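Local coordinates for protein mannan endo-1,4-beta-mannosidase (Mytilus edulis, PDB 2C0H) that hydrolyses internal beta-1,4-mannosidic linkages in the backbones of mannans, galactomannans and glucomannans, cutting them at random into shorter manno-oligosaccharides, at residues Trp321-Ser324 with Arg325-Ser329; Gly202-Val205 with Asn206-Ala210. The protein carries 3 engineered substitutions. All coordinates share one frame; numbering follows the deposited sequence.

Contact 1 of 2, residues Trp321-Ser324 with Arg325-Ser329; sequences WTWS and RTDVS
The indole N-H of Trp-323 reaches Asp-327 across a tight turn, NE1 donating to OD2 at 3.0 Å in a moderately bent bond. The carboxylate stands almost upright against the indole, the two planes 87° apart, and OD2 sits near the ring edge, somewhat tilted from the ring plane. Aspartate suits the place because its short acid group can accept from the indole N-H with one oxygen while the other is held: Thr-326 OG1 gives a hydrogen bond of 2.8 Å to Asp-327 OD1. Both carboxylate oxygens are thus gripped, which limits rotation of the group. Over one face of the indole, toward its rim, lies CB of Ser-324, which turns its OG toward a water 2.9 Å away; this water donates to Thr-326 OG1 at 2.6 Å. Asp-327 N donates to Ser-324 O at 3.2 Å, closing a type I beta turn with Arg-325 and Thr-326 at its corners. Further out, Val-328 CG2 packs against Trp-323 O, whose hydrogen-bond partner is Asn-296. Behind all this is the cis peptide between Trp-323 and Ser-324; the indole, with CG anti to the backbone N (chi1 178°), lies beside Tyr-265 and Glu-294, the probable nucleophile. A cis bond after a tryptophan near the C-terminal end of the last barrel strand is a hallmark of family 5 glycosidases, and Trp-323 probably binds substrate here.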
ATOM      1  N   TRP A 321      -5.317   6.152  -6.138  1.00 10.70           N
ATOM      2  CA  TRP A 321      -5.698   6.629  -4.819  1.00 10.84           C
ATOM      3  C   TRP A 321      -5.045   7.984  -4.537  1.00 10.79           C
ATOM      4  O   TRP A 321      -3.842   8.102  -4.551  1.00 10.84           O
ATOM      5  CB  TRP A 321      -5.257   5.655  -3.737  1.00 12.00           C
ATOM      6  CG  TRP A 321      -5.865   4.295  -3.842  1.00 12.79           C
ATOM      7  CD1 TRP A 321      -7.128   3.987  -4.253  1.00 13.90           C
ATOM      8  CD2 TRP A 321      -5.248   3.062  -3.464  1.00 13.28           C
ATOM      9  NE1 TRP A 321      -7.336   2.619  -4.160  1.00 15.10           N
ATOM     10  CE2 TRP A 321      -6.191   2.034  -3.687  1.00 14.91           C
ATOM     11  CE3 TRP A 321      -3.995   2.729  -2.957  1.00 13.27           C
ATOM     12  CZ2 TRP A 321      -5.909   0.688  -3.423  1.00 14.86           C
ATOM     13  CZ3 TRP A 321      -3.721   1.379  -2.700  1.00 14.28           C
ATOM     14  CH2 TRP A 321      -4.667   0.393  -2.948  1.00 14.48           C
ATOM     15  N   THR A 322      -5.853   9.018  -4.321  1.00 11.16           N
ATOM     16  CA  THR A 322      -5.304  10.319  -4.018  1.00 11.57           C
ATOM     17  C   THR A 322      -4.776  10.405  -2.592  1.00 11.68           C
ATOM     18  O   THR A 322      -5.184   9.656  -1.719  1.00 11.91           O
ATOM     19  CB  THR A 322      -6.368  11.399  -4.167  1.00 11.32           C
ATOM     20  OG1 THR A 322      -7.506  11.058  -3.393  1.00 13.28           O
ATOM     21  CG2 THR A 322      -6.739  11.600  -5.630  1.00 15.33           C
ATOM     22  N   TRP A 323      -3.882  11.354  -2.368  1.00 11.79           N
ATOM     23  CA  TRP A 323      -3.372  11.649  -1.053  1.00 12.03           C
ATOM     24  C   TRP A 323      -3.863  13.038  -0.650  1.00 12.36           C
ATOM     25  O   TRP A 323      -3.510  13.998  -1.362  1.00 12.66           O
ATOM     26  CB  TRP A 323      -1.844  11.674  -1.087  1.00 13.01           C
ATOM     27  CG  TRP A 323      -1.278  12.014   0.240  1.00 13.20           C
ATOM     28  CD1 TRP A 323      -0.941  13.258   0.708  1.00 14.72           C
ATOM     29  CD2 TRP A 323      -1.054  11.102   1.312  1.00 14.09           C
ATOM     30  NE1 TRP A 323      -0.482  13.154   2.003  1.00 14.58           N
ATOM     31  CE2 TRP A 323      -0.556  11.841   2.397  1.00 14.59           C
ATOM     32  CE3 TRP A 323      -1.228   9.722   1.459  1.00 14.11           C
ATOM     33  CZ2 TRP A 323      -0.223  11.244   3.613  1.00 15.49           C
ATOM     34  CZ3 TRP A 323      -0.879   9.134   2.666  1.00 14.00           C
ATOM     35  CH2 TRP A 323      -0.399   9.892   3.724  1.00 14.54           C
ATOM     36  N   SER A 324      -4.641  13.212   0.424  1.00 11.75           N
ATOM     37  CA  SER A 324      -5.408  12.223   1.211  1.00 11.22           C
ATOM     38  C   SER A 324      -6.614  12.923   1.876  1.00 12.05           C
ATOM     39  O   SER A 324      -6.765  14.147   1.758  1.00 11.78           O
ATOM     40  CB  SER A 324      -4.552  11.651   2.340  1.00 11.56           C
ATOM     41  OG  SER A 324      -4.277  12.669   3.297  1.00 11.97           O
ATOM     42  N   ARG A 325      -7.435  12.188   2.603  1.00 12.51           N
ATOM     43  CA  ARG A 325      -8.583  12.820   3.313  1.00 12.20           C
ATOM     44  C   ARG A 325      -8.103  13.920   4.260  1.00 13.16           C
ATOM     45  O   ARG A 325      -8.793  14.920   4.411  1.00 12.99           O
ATOM     46  CB  ARG A 325      -9.464  11.802   4.081  1.00 13.65           C
ATOM     47  CG  ARG A 325     -10.571  12.404   4.971  1.00 15.32           C
ATOM     48  CD  ARG A 325     -11.621  12.919   4.101  1.00 17.62           C
ATOM     49  NE  ARG A 325     -12.717  13.641   4.759  1.00 19.61           N
ATOM     50  CZ  ARG A 325     -12.725  14.951   4.997  1.00 18.30           C
ATOM     51  NH1 ARG A 325     -11.666  15.689   4.724  1.00 16.29           N
ATOM     52  NH2 ARG A 325     -13.801  15.520   5.532  1.00 19.60           N
ATOM     53  N   THR A 326      -6.968  13.714   4.915  1.00 12.55           N
ATOM     54  CA  THR A 326      -6.434  14.700   5.879  1.00 13.72           C
ATOM     55  C   THR A 326      -5.714  15.889   5.251  1.00 14.36           C
ATOM     56  O   THR A 326      -5.621  16.946   5.894  1.00 13.74           O
ATOM     57  CB  THR A 326      -5.438  14.073   6.893  1.00 13.78           C
ATOM     58  OG1 THR A 326      -4.235  13.635   6.238  1.00 14.61           O
ATOM     59  CG2 THR A 326      -6.093  12.937   7.638  1.00 14.70           C
ATOM     60  N   ASP A 327      -5.185  15.732   4.038  1.00 15.45           N
ATOM     61  CA  ASP A 327      -4.251  16.687   3.428  1.00 17.43           C
ATOM     62  C   ASP A 327      -4.878  17.377   2.201  1.00 18.04           C
ATOM     63  O   ASP A 327      -5.789  16.856   1.596  1.00 19.86           O
ATOM     64  CB  ASP A 327      -2.939  15.981   3.017  1.00 17.93           C
ATOM     65  CG  ASP A 327      -2.029  15.623   4.212  1.00 20.82           C
ATOM     66  OD1 ASP A 327      -2.483  15.617   5.386  1.00 24.16           O
ATOM     67  OD2 ASP A 327      -0.826  15.340   3.976  1.00 25.40           O
ATOM     68  N   VAL A 328      -4.346  18.539   1.835  1.00 19.47           N
ATOM     69  CA  VAL A 328      -4.787  19.312   0.653  1.00 19.00           C
ATOM     70  C   VAL A 328      -6.330  19.448   0.526  1.00 19.06           C
ATOM     71  O   VAL A 328      -7.026  19.515   1.539  1.00 21.21           O
ATOM     72  CB  VAL A 328      -4.065  18.824  -0.664  1.00 19.57           C
ATOM     73  CG1 VAL A 328      -2.562  18.953  -0.531  1.00 20.88           C
ATOM     74  CG2 VAL A 328      -4.422  17.391  -1.046  1.00 20.19           C
ATOM     75  N   SER A 329      -6.859  19.558  -0.691  1.00 17.49           N
ATOM     76  CA  SER A 329      -8.286  19.716  -0.905  1.00 16.84           C
ATOM     77  C   SER A 329      -9.007  18.388  -1.082  1.00 15.76           C
ATOM     78  O   SER A 329      -8.737  17.665  -2.045  1.00 15.39           O
ATOM     79  CB  SER A 329      -8.537  20.566  -2.152  1.00 16.92           C
ATOM     80  OG  SER A 329      -9.893  20.533  -2.552  1.00 16.95           O
TER
HETATM   81  O   HOH W   1      -3.349  11.213   5.642  1.00 15.09           O

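Contact 2 of 2, residues Gly202-Val205 with Asn206-Ala210; sequences GRFV and NWQAA
Gln-208 folds back on Phe-204 one helical turn earlier and meets it twice with the same amide nitrogen. NE2 donates to Phe-204 O at 3.1 Å, from above the carbonyl plane, and also hangs over the centre of the phenyl ring, 3.1 Å above its plane, with amide and ring planes 73° apart. The same carbonyl takes a weak bond from Gln-208 N, so it serves two donors of one residue. Glutamine fits because its chain is long enough to bring the amide back to the ring while OE1 accepts from Trp-112 NE1. A leucine in its place would probably leave Trp-112 NE1 and the phenyl face without their polar partner.

The main-chain bonds are those of a regular alpha-helix: Asn-206 N to Gly-202 O (2.9 Å), Trp-207 N to Arg-203 O (3.0 Å) and Ala-209 N to Val-205 O (3.0 Å). This is helix 198-215 of the TIM barrel, joining strands 155-162 and 221-225, and its Phe-204 and Gln-208 touch Met-161 and Ile-160 of the former.

Aliphatic and aromatic packing follows on another side. Arg-203 and Trp-207 run alongside each other, and CG of the arginine makes a CH-pi contact 4.0 Å from the centroid of the five-membered ring. A chi1 of 178° carries this one methylene away from the arginine's own N and over the indole of the next turn, offset toward its rim. Trp-207 NE1 donates a hydrogen bond to Gly-250 O, while the amide of Asn-206 pairs with Lys-252 N and Gly-255 O.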
ATOM      1  N   GLY A 202      13.968  -6.221   1.200  1.00 12.87           N
ATOM      2  CA  GLY A 202      13.402  -7.342   0.451  1.00 12.77           C
ATOM      3  C   GLY A 202      12.993  -8.511   1.330  1.00 12.36           C
ATOM      4  O   GLY A 202      11.939  -9.116   1.147  1.00 12.40           O
ATOM      5  N   ARG A 203      13.838  -8.855   2.289  1.00 12.32           N
ATOM      6  CA  ARG A 203      13.496  -9.910   3.244  1.00 12.64           C
ATOM      7  C   ARG A 203      12.246  -9.579   4.081  1.00 12.22           C
ATOM      8  O   ARG A 203      11.375 -10.407   4.281  1.00 11.30           O
ATOM      9  CB  ARG A 203      14.682 -10.179   4.157  1.00 12.97           C
ATOM     10  CG  ARG A 203      14.413 -11.213   5.207  1.00 13.81           C
ATOM     11  CD  ARG A 203      15.628 -11.432   6.050  1.00 15.21           C
ATOM     12  NE  ARG A 203      15.927 -10.282   6.915  1.00 17.22           N
ATOM     13  CZ  ARG A 203      17.109 -10.063   7.496  1.00 18.82           C
ATOM     14  NH1 ARG A 203      18.127 -10.906   7.329  1.00 20.56           N
ATOM     15  NH2 ARG A 203      17.276  -9.003   8.272  1.00 19.98           N
ATOM     16  N   PHE A 204      12.161  -8.350   4.573  1.00 11.87           N
ATOM     17  CA  PHE A 204      11.020  -7.900   5.367  1.00 11.99           C
ATOM     18  C   PHE A 204       9.688  -8.091   4.612  1.00 11.60           C
ATOM     19  O   PHE A 204       8.694  -8.593   5.152  1.00 11.79           O
ATOM     20  CB  PHE A 204      11.271  -6.426   5.699  1.00 11.87           C
ATOM     21  CG  PHE A 204      10.316  -5.802   6.709  1.00 12.39           C
ATOM     22  CD1 PHE A 204      10.367  -6.122   8.070  1.00 12.31           C
ATOM     23  CD2 PHE A 204       9.436  -4.805   6.308  1.00 14.28           C
ATOM     24  CE1 PHE A 204       9.514  -5.509   8.979  1.00 13.46           C
ATOM     25  CE2 PHE A 204       8.591  -4.187   7.217  1.00 14.28           C
ATOM     26  CZ  PHE A 204       8.626  -4.532   8.546  1.00 14.00           C
ATOM     27  N   VAL A 205       9.692  -7.706   3.339  1.00 11.55           N
ATOM     28  CA  VAL A 205       8.512  -7.806   2.510  1.00 11.38           C
ATOM     29  C   VAL A 205       8.216  -9.268   2.171  1.00 11.24           C
ATOM     30  O   VAL A 205       7.091  -9.712   2.321  1.00 11.89           O
ATOM     31  CB  VAL A 205       8.673  -6.977   1.233  1.00 11.18           C
ATOM     32  CG1 VAL A 205       7.523  -7.209   0.306  1.00 12.74           C
ATOM     33  CG2 VAL A 205       8.800  -5.465   1.592  1.00 12.03           C
ATOM     34  N   ASN A 206       9.239  -9.994   1.724  1.00 10.92           N
ATOM     35  CA  ASN A 206       9.088 -11.415   1.363  1.00 11.01           C
ATOM     36  C   ASN A 206       8.461 -12.245   2.502  1.00 10.92           C
ATOM     37  O   ASN A 206       7.535 -13.042   2.286  1.00 11.48           O
ATOM     38  CB  ASN A 206      10.466 -11.962   0.975  1.00 10.77           C
ATOM     39  CG  ASN A 206      10.468 -13.430   0.578  1.00 11.10           C
ATOM     40  OD1 ASN A 206      11.154 -14.242   1.219  1.00 13.38           O
ATOM     41  ND2 ASN A 206       9.774 -13.769  -0.501  1.00 13.19           N
ATOM     42  N   TRP A 207       8.949 -12.070   3.724  1.00 11.09           N
ATOM     43  CA  TRP A 207       8.439 -12.886   4.842  1.00 11.20           C
ATOM     44  C   TRP A 207       6.984 -12.558   5.233  1.00 10.90           C
ATOM     45  O   TRP A 207       6.195 -13.437   5.569  1.00 11.24           O
ATOM     46  CB  TRP A 207       9.357 -12.758   6.055  1.00 11.71           C
ATOM     47  CG  TRP A 207      10.677 -13.520   5.950  1.00 12.33           C
ATOM     48  CD1 TRP A 207      11.358 -13.848   4.817  1.00 13.26           C
ATOM     49  CD2 TRP A 207      11.428 -14.050   7.043  1.00 13.26           C
ATOM     50  NE1 TRP A 207      12.511 -14.545   5.137  1.00 14.47           N
ATOM     51  CE2 TRP A 207      12.575 -14.673   6.498  1.00 13.50           C
ATOM     52  CE3 TRP A 207      11.244 -14.052   8.430  1.00 15.52           C
ATOM     53  CZ2 TRP A 207      13.539 -15.307   7.295  1.00 14.96           C
ATOM     54  CZ3 TRP A 207      12.217 -14.677   9.233  1.00 15.07           C
ATOM     55  CH2 TRP A 207      13.336 -15.295   8.650  1.00 14.84           C
ATOM     56  N   GLN A 208       6.609 -11.278   5.199  1.00 10.93           N
ATOM     57  CA  GLN A 208       5.266 -10.911   5.555  1.00 11.38           C
ATOM     58  C   GLN A 208       4.253 -11.263   4.463  1.00 11.57           C
ATOM     59  O   GLN A 208       3.140 -11.663   4.763  1.00 11.08           O
ATOM     60  CB  GLN A 208       5.209  -9.435   5.953  1.00 11.73           C
ATOM     61  CG  GLN A 208       5.961  -9.195   7.253  1.00 12.11           C
ATOM     62  CD  GLN A 208       5.995  -7.746   7.650  1.00 12.48           C
ATOM     63  OE1 GLN A 208       5.067  -7.253   8.301  1.00 14.03           O
ATOM     64  NE2 GLN A 208       7.048  -7.065   7.276  1.00 14.76           N
ATOM     65  N   ALA A 209       4.661 -11.142   3.206  1.00 11.28           N
ATOM     66  CA  ALA A 209       3.823 -11.564   2.086  1.00 11.81           C
ATOM     67  C   ALA A 209       3.542 -13.060   2.165  1.00 11.97           C
ATOM     68  O   ALA A 209       2.417 -13.485   1.989  1.00 13.22           O
ATOM     69  CB  ALA A 209       4.469 -11.217   0.784  1.00 11.66           C
ATOM     70  N   ALA A 210       4.574 -13.841   2.471  1.00 12.37           N
ATOM     71  CA  ALA A 210       4.386 -15.283   2.596  1.00 12.92           C
ATOM     72  C   ALA A 210       3.451 -15.651   3.755  1.00 13.58           C
ATOM     73  O   ALA A 210       2.603 -16.544   3.620  1.00 14.30           O
ATOM     74  CB  ALA A 210       5.742 -15.967   2.733  1.00 12.60           C
TER

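How the contacts relate
Contact 1 and contact 2 lie on opposite sides of the chain's centre, their own centres 28 Å apart and their nearest atoms about 14 Å, so neither touches the other. Contact 2, earlier in the chain, belongs to the outer helical layer of the barrel; contact 1 follows the last strand, 319-322. Their relation to the active site differs accordingly. The side chain of Trp-323 is about 4 Å from that of Glu-294, the probable nucleophile, whereas Val-205 is about 11 Å from Glu-163, the probable proton donor, by side chains. Contact 1 thus reaches the catalytic site through Trp-323, which probably binds substrate, while 202-210 pack behind strand 155-162, which ends just before Glu-163.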